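Local coordinates for cyclic di-GMP-binding protein XC_3703 (Xanthomonas campestris pv. campestris, PDB 5B7W), which binds the second messenger cyclic di-GMP and regulates virulence and biofilm formation, promoting DNA binding by a partner transcriptional regulator when the nucleotide is absent, at residues Asp27-Phe30 against Asp31-Gly34; Asp54-Val57 against Lys58-Thr61; Thr61-Leu64 against Arg65-Leu69; Gln122-Asp126 against Lys127-Thr131. All coordinates share one frame; numbering follows the deposited sequence.

In the fold
Contacts 1, 2 and 3 lie in domain II, one of two domains with RNA-recognition-motif topology, and contact 4 in domain I. Contacts 2 and 3 are successive stretches of helix 54-70, share Thr61 and have centres about 11 Å apart. Contact 1, in the loop between helix 12-26 and strand 38-42, lies against the same helix: its centre is about 13 Å from that of contact 2, and Asp31 OD2 comes within 3.0 Å of Gln59 NE2. Contact 4 is on the other side of the chain's centre, its centre about 30 Å from that of contact 3. It is nearest the probable cyclic di-GMP site, the Arg129 side chain being about 10 Å from that of Asp161.

Contact 1. Residues Asp27-Phe30 against Asp31-Gly34; sequences DTRF and DFKG
Arg29 and Asp31 form a salt bridge across a short 3-10 turn in the loop that leads from helix 12-26 to strand 38-42 of domain II. The arginine chain bends at both chi2 and chi3, which folds the guanidinium back to the carboxylate. Asp31 meets it with CG set between its own backbone N and carbonyl carbon (chi1 55°). The carboxylate lies over one face of the guanidinium, near its rim, the planes 53° apart. NH1 of Arg29 is 3.0 Å from OD2 of Asp31, yet no N-H points at that oxygen, so this contact rests on charge alone. OD2 also accepts a weak hydrogen bond from Gln59 on helix 54-70, which ties the turn to that helix.

Phe32, the buried member, packs on Gln59 and Met60 of the same helix. The edge of the Phe32 ring faces Arg29, NH2 of Arg29 lying 3.8 Å from CE1 of Phe32. The backbone bond from Phe32 N to Arg29 O is weak at 3.3 Å. Lys33 N also bonds to Phe30 O, from above the carbonyl plane, while the lysine chain curls back until its CD is 3.1 Å from Phe30 O.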
loop_
_atom_site.group_PDB
_atom_site.type_symbol
_atom_site.label_atom_id
_atom_site.label_comp_id
_atom_site.label_asym_id
_atom_site.label_seq_id
_atom_site.Cartn_x
_atom_site.Cartn_y
_atom_site.Cartn_z
ATOM N N ASP A 27 11.435 0.813 -21.265
ATOM C CA ASP A 27 12.414 0.602 -22.324
ATOM C C ASP A 27 11.796 0.033 -23.594
ATOM O O ASP A 27 12.453 0.051 -24.641
ATOM C CB ASP A 27 13.526 -0.326 -21.829
ATOM C CG ASP A 27 14.156 0.156 -20.535
ATOM O OD1 ASP A 27 14.187 1.383 -20.305
ATOM O OD2 ASP A 27 14.624 -0.694 -19.748
ATOM N N THR A 28 10.564 -0.469 -23.531
ATOM C CA THR A 28 9.885 -1.026 -24.691
ATOM C C THR A 28 8.800 -0.110 -25.239
ATOM O O THR A 28 8.184 -0.445 -26.256
ATOM C CB THR A 28 9.272 -2.388 -24.347
ATOM O OG1 THR A 28 8.201 -2.210 -23.412
ATOM C CG2 THR A 28 10.319 -3.308 -23.740
ATOM N N ARG A 29 8.548 1.027 -24.599
ATOM C CA ARG A 29 7.500 1.941 -25.032
ATOM C C ARG A 29 8.068 2.961 -26.010
ATOM O O ARG A 29 9.140 3.529 -25.776
ATOM C CB ARG A 29 6.863 2.639 -23.832
ATOM C CG ARG A 29 5.740 1.835 -23.197
ATOM C CD ARG A 29 4.388 2.440 -23.530
ATOM N NE ARG A 29 3.993 3.446 -22.550
ATOM C CZ ARG A 29 3.175 4.461 -22.804
ATOM N NH1 ARG A 29 2.665 4.618 -24.019
ATOM N NH2 ARG A 29 2.871 5.326 -21.846
ATOM N N PHE A 30 7.336 3.194 -27.102
ATOM C CA PHE A 30 7.866 4.004 -28.193
ATOM C C PHE A 30 7.887 5.486 -27.843
ATOM O O PHE A 30 8.736 6.224 -28.353
ATOM C CB PHE A 30 7.048 3.774 -29.465
ATOM C CG PHE A 30 6.986 2.334 -29.902
ATOM C CD1 PHE A 30 7.952 1.425 -29.501
ATOM C CD2 PHE A 30 5.954 1.891 -30.714
ATOM C CE1 PHE A 30 7.891 0.103 -29.901
ATOM C CE2 PHE A 30 5.888 0.570 -31.118
ATOM C CZ PHE A 30 6.858 -0.325 -30.711
ATOM N N ASP A 31 6.970 5.942 -26.991
ATOM C CA ASP A 31 6.925 7.346 -26.604
ATOM C C ASP A 31 7.964 7.706 -25.549
ATOM O O ASP A 31 8.068 8.881 -25.183
ATOM C CB ASP A 31 5.525 7.713 -26.103
ATOM C CG ASP A 31 5.049 6.809 -24.985
ATOM O OD1 ASP A 31 5.598 5.697 -24.840
ATOM O OD2 ASP A 31 4.121 7.213 -24.252
ATOM N N PHE A 32 8.723 6.730 -25.051
ATOM C CA PHE A 32 9.868 6.986 -24.189
ATOM C C PHE A 32 11.184 6.701 -24.904
ATOM O O PHE A 32 12.200 6.432 -24.254
ATOM C CB PHE A 32 9.758 6.172 -22.900
ATOM C CG PHE A 32 8.695 6.673 -21.964
ATOM C CD1 PHE A 32 7.370 6.304 -22.137
ATOM C CD2 PHE A 32 9.018 7.522 -20.917
ATOM C CE1 PHE A 32 6.389 6.769 -21.280
ATOM C CE2 PHE A 32 8.042 7.989 -20.057
ATOM C CZ PHE A 32 6.725 7.611 -20.239
ATOM N N LYS A 33 11.170 6.747 -26.234
ATOM C CA LYS A 33 12.370 6.591 -27.048
ATOM C C LYS A 33 13.448 7.578 -26.616
ATOM O O LYS A 33 13.223 8.792 -26.587
ATOM C CB LYS A 33 12.016 6.777 -28.532
ATOM C CG LYS A 33 11.740 8.223 -28.997
ATOM C CD LYS A 33 10.463 8.805 -28.395
ATOM C CE LYS A 33 10.311 10.289 -28.682
ATOM N NZ LYS A 33 9.419 10.950 -27.684
ATOM N N GLY A 34 14.607 7.046 -26.229
ATOM C CA GLY A 34 15.716 7.860 -25.759
ATOM C C GLY A 34 15.357 8.884 -24.699
ATOM O O GLY A 34 16.136 9.802 -24.424
#

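Contact 2. Residues Asp54-Val57 against Lys58-Thr61; sequences DFQV and KQMT
Gln59 lies across the ring of Phe55 one turn earlier in helix 54-70, one of the two helices packed on one side of the four-stranded sheet of domain II, which has RNA-recognition-motif topology. Four i to i+4 bonds satisfy the N-H groups of Lys58 to Thr61 and the carbonyls of Asp54 to Val57. Lys58 N, Gln59 N and Met60 N donate to Asp54 O, Phe55 O and Gln56 O, each with an N-H...O angle of 156°. Thr61 N continues the series to Val57 O at 2.8 Å. Thr61 OG1 also approaches Val57 O, at 3.2 Å, but which acceptor takes its proton is unsettled; the hydroxyl is hydrogen-bonded to Gln49 NE2 on strand 46-51.

Among the side chains, Gln59 CG sits over one face of the Phe55 ring, 4.0 Å from the centroid, a CH-pi contact. Phe55 reaches it with its ring carried anti to the backbone N (chi1 166°). The Gln59 amide follows along the ring rim, its plane 32° from that of the ring, and Gln59 CD comes within 3.3 Å of Phe55 CE2. The weak bond to Asp31 gives Gln59 NE2 an acceptor. Gln56 OE1 is hydrogen-bonded to Ser53 OG, just before the helix begins.

Val57 and Met60 meet through methyl groups, Val57 CG2 lying 3.7 Å from Met60 CE. The Phe55-Gln59 pair is on another side of the helix, where Gln59 touches Arg29 of the loop between helix 12-26 and strand 38-42. Val57 and Met60 both pack on Ala51 of strand 46-51, and Val57 reaches Ala90 and Gln92 of strand 90-96 as well.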
loop_
_atom_site.group_PDB
_atom_site.type_symbol
_atom_site.label_atom_id
_atom_site.label_comp_id
_atom_site.label_asym_id
_atom_site.label_seq_id
_atom_site.Cartn_x
_atom_site.Cartn_y
_atom_site.Cartn_z
ATOM N N ASP A 54 5.284 16.640 -16.923
ATOM C CA ASP A 54 4.263 16.202 -15.977
ATOM C C ASP A 54 3.411 15.084 -16.563
ATOM O O ASP A 54 3.019 14.152 -15.850
ATOM C CB ASP A 54 3.386 17.392 -15.577
ATOM C CG ASP A 54 2.583 17.135 -14.315
ATOM O OD1 ASP A 54 1.719 16.232 -14.324
ATOM O OD2 ASP A 54 2.800 17.854 -13.317
ATOM N N PHE A 55 3.113 15.158 -17.862
ATOM C CA PHE A 55 2.271 14.142 -18.487
ATOM C C PHE A 55 2.978 12.794 -18.553
ATOM O O PHE A 55 2.338 11.745 -18.405
ATOM C CB PHE A 55 1.854 14.588 -19.888
ATOM C CG PHE A 55 1.279 13.482 -20.724
ATOM C CD1 PHE A 55 0.006 12.997 -20.473
ATOM C CD2 PHE A 55 2.014 12.918 -21.754
ATOM C CE1 PHE A 55 -0.526 11.975 -21.235
ATOM C CE2 PHE A 55 1.488 11.896 -22.519
ATOM C CZ PHE A 55 0.216 11.424 -22.261
ATOM N N GLN A 56 4.291 12.799 -18.787
ATOM C CA GLN A 56 5.025 11.543 -18.882
ATOM C C GLN A 56 5.112 10.838 -17.535
ATOM O O GLN A 56 5.120 9.602 -17.486
ATOM C CB GLN A 56 6.419 11.795 -19.453
ATOM C CG GLN A 56 6.438 11.984 -20.960
ATOM C CD GLN A 56 7.764 12.510 -21.466
ATOM O OE1 GLN A 56 8.300 13.485 -20.941
ATOM N NE2 GLN A 56 8.306 11.860 -22.490
ATOM N N VAL A 57 5.177 11.594 -16.438
ATOM C CA VAL A 57 5.108 10.975 -15.119
ATOM C C VAL A 57 3.718 10.394 -14.883
ATOM O O VAL A 57 3.574 9.316 -14.294
ATOM C CB VAL A 57 5.496 11.986 -14.025
ATOM C CG1 VAL A 57 5.238 11.404 -12.641
ATOM C CG2 VAL A 57 6.956 12.383 -14.163
ATOM N N LYS A 58 2.677 11.090 -15.350
ATOM C CA LYS A 58 1.321 10.560 -15.243
ATOM C C LYS A 58 1.189 9.238 -15.987
ATOM O O LYS A 58 0.519 8.314 -15.511
ATOM C CB LYS A 58 0.310 11.576 -15.777
ATOM C CG LYS A 58 -1.136 11.227 -15.466
ATOM C CD LYS A 58 -2.071 11.641 -16.593
ATOM C CE LYS A 58 -2.326 13.138 -16.594
ATOM N NZ LYS A 58 -3.360 13.511 -17.600
ATOM N N GLN A 59 1.819 9.130 -17.161
ATOM C CA GLN A 59 1.862 7.850 -17.860
ATOM C C GLN A 59 2.577 6.796 -17.023
ATOM O O GLN A 59 2.111 5.657 -16.907
ATOM C CB GLN A 59 2.556 8.009 -19.212
ATOM C CG GLN A 59 1.798 8.831 -20.228
ATOM C CD GLN A 59 2.539 8.924 -21.544
ATOM O OE1 GLN A 59 3.685 9.371 -21.595
ATOM N NE2 GLN A 59 1.892 8.490 -22.618
ATOM N N MET A 60 3.720 7.161 -16.436
ATOM C CA MET A 60 4.468 6.212 -15.619
ATOM C C MET A 60 3.666 5.757 -14.408
ATOM O O MET A 60 3.825 4.618 -13.953
ATOM C CB MET A 60 5.793 6.827 -15.171
ATOM C CG MET A 60 6.776 7.095 -16.299
ATOM S SD MET A 60 8.437 7.372 -15.666
ATOM C CE MET A 60 8.207 8.972 -14.909
ATOM N N THR A 61 2.808 6.627 -13.871
ATOM C CA THR A 61 1.932 6.223 -12.776
ATOM C C THR A 61 1.025 5.072 -13.195
ATOM O O THR A 61 0.824 4.118 -12.433
ATOM C CB THR A 61 1.103 7.416 -12.298
ATOM O OG1 THR A 61 1.971 8.402 -11.723
ATOM C CG2 THR A 61 0.075 6.981 -11.262
#

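Contact 3. Residues Thr61-Leu64 against Arg65-Leu69; sequences TDIL and RARLL
Arg65 runs alongside Thr61 one turn earlier in helix 54-70, one of the two helices that pack on the four-stranded sheet of domain II. Its chain is extended from CG to NE and points the same way as the Thr61 side chain. That brings one face of the guanidinium over the threonine methyl, with Arg65 NH1 3.5 Å from Thr61 CG2. The backbone pair beneath is a regular helical bond, from Arg65 N to Thr61 O at 2.9 Å. Phe80 of strand 78-85 touches both side chains.

Leu64 packs through its branch point: Leu64 CG is 3.9 Å from Leu68 CD1. With CG anti to the backbone N (chi1 -177°), the Leu64 side chain reaches Ile47 and Gln49 of strand 46-51. Leu68 instead turns toward Leu15 and Ala18 of helix 12-26 and Leu78 of strand 78-85, so the pair bridges sheet and neighbouring helix.

Asp62 lies near the plane of the Arg65 guanidinium, but its OD1 is 4.2 Å from Arg65 NH1, beyond salt-bridge range. A water spans the interval, donating to Asp62 OD1 at 2.8 Å and accepting from Arg65 NH1 at 3.2 Å.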
loop_
_atom_site.group_PDB
_atom_site.type_symbol
_atom_site.label_atom_id
_atom_site.label_comp_id
_atom_site.label_asym_id
_atom_site.label_seq_id
_atom_site.Cartn_x
_atom_site.Cartn_y
_atom_site.Cartn_z
ATOM N N THR A 61 2.808 6.627 -13.871
ATOM C CA THR A 61 1.932 6.223 -12.776
ATOM C C THR A 61 1.025 5.072 -13.195
ATOM O O THR A 61 0.824 4.118 -12.433
ATOM C CB THR A 61 1.103 7.416 -12.298
ATOM O OG1 THR A 61 1.971 8.402 -11.723
ATOM C CG2 THR A 61 0.075 6.981 -11.262
ATOM N N ASP A 62 0.473 5.142 -14.410
ATOM C CA ASP A 62 -0.352 4.049 -14.913
ATOM C C ASP A 62 0.464 2.774 -15.074
ATOM O O ASP A 62 -0.031 1.672 -14.805
ATOM C CB ASP A 62 -0.997 4.447 -16.240
ATOM C CG ASP A 62 -1.836 5.705 -16.128
ATOM O OD1 ASP A 62 -2.346 5.983 -15.024
ATOM O OD2 ASP A 62 -1.986 6.415 -17.144
ATOM N N ILE A 63 1.716 2.902 -15.516
ATOM C CA ILE A 63 2.592 1.739 -15.617
ATOM C C ILE A 63 2.903 1.188 -14.232
ATOM O O ILE A 63 2.859 -0.027 -14.003
ATOM C CB ILE A 63 3.881 2.101 -16.377
ATOM C CG1 ILE A 63 3.560 2.536 -17.807
ATOM C CG2 ILE A 63 4.853 0.927 -16.372
ATOM C CD1 ILE A 63 4.760 3.059 -18.564
ATOM N N LEU A 64 3.225 2.077 -13.288
ATOM C CA LEU A 64 3.586 1.636 -11.945
ATOM C C LEU A 64 2.416 0.945 -11.255
ATOM O O LEU A 64 2.603 -0.056 -10.555
ATOM C CB LEU A 64 4.074 2.826 -11.118
ATOM C CG LEU A 64 4.552 2.507 -9.699
ATOM C CD1 LEU A 64 5.727 1.540 -9.732
ATOM C CD2 LEU A 64 4.922 3.781 -8.956
ATOM N N ARG A 65 1.200 1.465 -11.441
ATOM C CA ARG A 65 0.022 0.812 -10.877
ATOM C C ARG A 65 -0.151 -0.590 -11.449
ATOM O O ARG A 65 -0.349 -1.557 -10.705
ATOM C CB ARG A 65 -1.230 1.651 -11.137
ATOM C CG ARG A 65 -1.372 2.883 -10.257
ATOM C CD ARG A 65 -2.813 3.378 -10.271
ATOM N NE ARG A 65 -3.048 4.455 -9.313
ATOM C CZ ARG A 65 -3.280 5.719 -9.652
ATOM N NH1 ARG A 65 -3.312 6.070 -10.930
ATOM N NH2 ARG A 65 -3.484 6.632 -8.712
ATOM N N ALA A 66 -0.073 -0.718 -12.776
ATOM C CA ALA A 66 -0.279 -2.016 -13.411
ATOM C C ALA A 66 0.790 -3.016 -12.992
ATOM O O ALA A 66 0.500 -4.203 -12.801
ATOM C CB ALA A 66 -0.301 -1.859 -14.931
ATOM N N ARG A 67 2.035 -2.556 -12.844
ATOM C CA ARG A 67 3.101 -3.458 -12.426
ATOM C C ARG A 67 2.903 -3.925 -10.989
ATOM O O ARG A 67 3.058 -5.114 -10.690
ATOM C CB ARG A 67 4.463 -2.782 -12.589
ATOM C CG ARG A 67 4.890 -2.573 -14.035
ATOM C CD ARG A 67 4.741 -3.852 -14.845
ATOM N NE ARG A 67 3.575 -3.805 -15.723
ATOM C CZ ARG A 67 2.904 -4.877 -16.132
ATOM N NH1 ARG A 67 3.277 -6.087 -15.737
ATOM N NH2 ARG A 67 1.855 -4.739 -16.932
ATOM N N LEU A 68 2.557 -3.003 -10.087
ATOM C CA LEU A 68 2.342 -3.372 -8.691
ATOM C C LEU A 68 1.169 -4.334 -8.554
ATOM O O LEU A 68 1.253 -5.335 -7.832
ATOM C CB LEU A 68 2.115 -2.116 -7.850
ATOM C CG LEU A 68 3.345 -1.239 -7.614
ATOM C CD1 LEU A 68 2.936 0.135 -7.116
ATOM C CD2 LEU A 68 4.287 -1.904 -6.628
ATOM N N LEU A 69 0.064 -4.046 -9.245
ATOM C CA LEU A 69 -1.074 -4.959 -9.234
ATOM C C LEU A 69 -0.691 -6.318 -9.805
ATOM O O LEU A 69 -1.108 -7.358 -9.282
ATOM C CB LEU A 69 -2.240 -4.353 -10.016
ATOM C CG LEU A 69 -2.899 -3.123 -9.388
ATOM C CD1 LEU A 69 -3.735 -2.369 -10.407
ATOM C CD2 LEU A 69 -3.747 -3.526 -8.192
HETATM O O HOH W 1 -3.578 4.005 -13.412
#

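Contact 4. Residues Gln122-Asp126 against Lys127-Thr131; sequences QINGD and KLRVT
Leu128 carries its CG anti to the backbone N (chi1 -176°), and Ile123 holds CG2 anti to its carbonyl carbon; these torsions bring Leu128 CD1 to 4.0 Å from Ile123 CG2 across a beta hairpin of domain I. The two form a non-hydrogen-bonded antiparallel pair, and both side chains pack on helix 102-114, Ile123 on Gln102 and Ala105, Leu128 on Leu108 and Val109.

The flanking pairs are hydrogen-bonded. Gln122 and Arg129 exchange two bonds, each 2.9 Å between N of one residue and O of the other. Beside the turn, Asn124 N donates to Lys127 O at 2.9 Å and nearly straight (176°), whereas the return bond from Lys127 N to Asn124 O is 3.2 Å and comes from above the carbonyl plane. This last bond closes the type II' turn, in which Gly125 adopts a positive phi of 69°.

Arg129 projects to the sheet face opposite Leu128, and its chain bends at chi3. Its guanidinium is held by a salt bridge to Asp5 on strand 3-7 and a hydrogen bond to Asn158 on strand 155-160. Back in the hairpin, Leu128 CD1 also rests 3.5 Å from Gln122 O.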
loop_
_atom_site.group_PDB
_atom_site.type_symbol
_atom_site.label_atom_id
_atom_site.label_comp_id
_atom_site.label_asym_id
_atom_site.label_seq_id
_atom_site.Cartn_x
_atom_site.Cartn_y
_atom_site.Cartn_z
ATOM N N GLN A 122 -6.392 -4.124 20.162
ATOM C CA GLN A 122 -5.252 -3.541 20.854
ATOM C C GLN A 122 -4.146 -3.281 19.848
ATOM O O GLN A 122 -3.816 -4.158 19.044
ATOM C CB GLN A 122 -4.744 -4.462 21.968
ATOM C CG GLN A 122 -3.457 -3.989 22.621
ATOM C CD GLN A 122 -3.377 -4.365 24.087
ATOM O OE1 GLN A 122 -3.631 -5.510 24.459
ATOM N NE2 GLN A 122 -3.017 -3.401 24.926
ATOM N N ILE A 123 -3.578 -2.081 19.890
ATOM C CA ILE A 123 -2.461 -1.753 19.015
ATOM C C ILE A 123 -1.195 -2.389 19.574
ATOM O O ILE A 123 -0.965 -2.404 20.791
ATOM C CB ILE A 123 -2.319 -0.227 18.850
ATOM C CG1 ILE A 123 -1.610 0.408 20.048
ATOM C CG2 ILE A 123 -3.688 0.412 18.653
ATOM C CD1 ILE A 123 -1.266 1.866 19.850
ATOM N N ASN A 124 -0.389 -2.962 18.684
ATOM C CA ASN A 124 0.887 -3.568 19.059
ATOM C C ASN A 124 1.884 -3.175 17.975
ATOM O O ASN A 124 1.978 -3.840 16.938
ATOM C CB ASN A 124 0.776 -5.083 19.201
ATOM C CG ASN A 124 -0.143 -5.500 20.338
ATOM O OD1 ASN A 124 -1.233 -6.021 20.109
ATOM N ND2 ASN A 124 0.291 -5.263 21.570
ATOM N N GLY A 125 2.613 -2.092 18.213
ATOM C CA GLY A 125 3.502 -1.577 17.184
ATOM C C GLY A 125 2.694 -1.005 16.037
ATOM O O GLY A 125 1.796 -0.178 16.232
ATOM N N ASP A 126 3.004 -1.455 14.822
ATOM C CA ASP A 126 2.303 -1.026 13.620
ATOM C C ASP A 126 1.217 -2.009 13.198
ATOM O O ASP A 126 0.734 -1.943 12.062
ATOM C CB ASP A 126 3.299 -0.810 12.480
ATOM C CG ASP A 126 4.114 -2.050 12.174
ATOM O OD1 ASP A 126 4.092 -2.996 12.990
ATOM O OD2 ASP A 126 4.784 -2.077 11.120
ATOM N N LYS A 127 0.828 -2.918 14.088
ATOM C CA LYS A 127 -0.219 -3.892 13.828
ATOM C C LYS A 127 -1.336 -3.728 14.848
ATOM O O LYS A 127 -1.155 -3.129 15.912
ATOM C CB LYS A 127 0.323 -5.327 13.880
ATOM C CG LYS A 127 1.483 -5.599 12.938
ATOM C CD LYS A 127 2.003 -7.018 13.115
ATOM C CE LYS A 127 3.078 -7.348 12.093
ATOM N NZ LYS A 127 3.461 -8.787 12.142
ATOM N N LEU A 128 -2.503 -4.274 14.512
ATOM C CA LEU A 128 -3.667 -4.262 15.390
ATOM C C LEU A 128 -4.063 -5.703 15.680
ATOM O O LEU A 128 -4.488 -6.428 14.773
ATOM C CB LEU A 128 -4.827 -3.494 14.757
ATOM C CG LEU A 128 -6.074 -3.345 15.632
ATOM C CD1 LEU A 128 -5.805 -2.412 16.804
ATOM C CD2 LEU A 128 -7.266 -2.864 14.815
ATOM N N ARG A 129 -3.924 -6.121 16.936
ATOM C CA ARG A 129 -4.360 -7.449 17.343
ATOM C C ARG A 129 -5.805 -7.388 17.818
ATOM O O ARG A 129 -6.154 -6.560 18.666
ATOM C CB ARG A 129 -3.470 -8.026 18.444
ATOM C CG ARG A 129 -3.837 -9.463 18.797
ATOM C CD ARG A 129 -2.848 -10.093 19.758
ATOM N NE ARG A 129 -1.518 -10.229 19.170
ATOM C CZ ARG A 129 -1.192 -11.116 18.234
ATOM N NH1 ARG A 129 0.049 -11.153 17.769
ATOM N NH2 ARG A 129 -2.096 -11.964 17.760
ATOM N N VAL A 130 -6.635 -8.267 17.269
ATOM C CA VAL A 130 -8.057 -8.327 17.579
ATOM C C VAL A 130 -8.323 -9.621 18.335
ATOM O O VAL A 130 -7.929 -10.702 17.883
ATOM C CB VAL A 130 -8.909 -8.245 16.301
ATOM C CG1 VAL A 130 -10.383 -8.372 16.635
ATOM C CG2 VAL A 130 -8.630 -6.942 15.565
ATOM N N THR A 131 -8.981 -9.509 19.486
ATOM C CA THR A 131 -9.311 -10.658 20.318
ATOM C C THR A 131 -10.818 -10.745 20.506
ATOM O O THR A 131 -11.495 -9.725 20.675
ATOM C CB THR A 131 -8.622 -10.577 21.687
ATOM O OG1 THR A 131 -9.222 -9.537 22.470
ATOM C CG2 THR A 131 -7.136 -10.291 21.525
#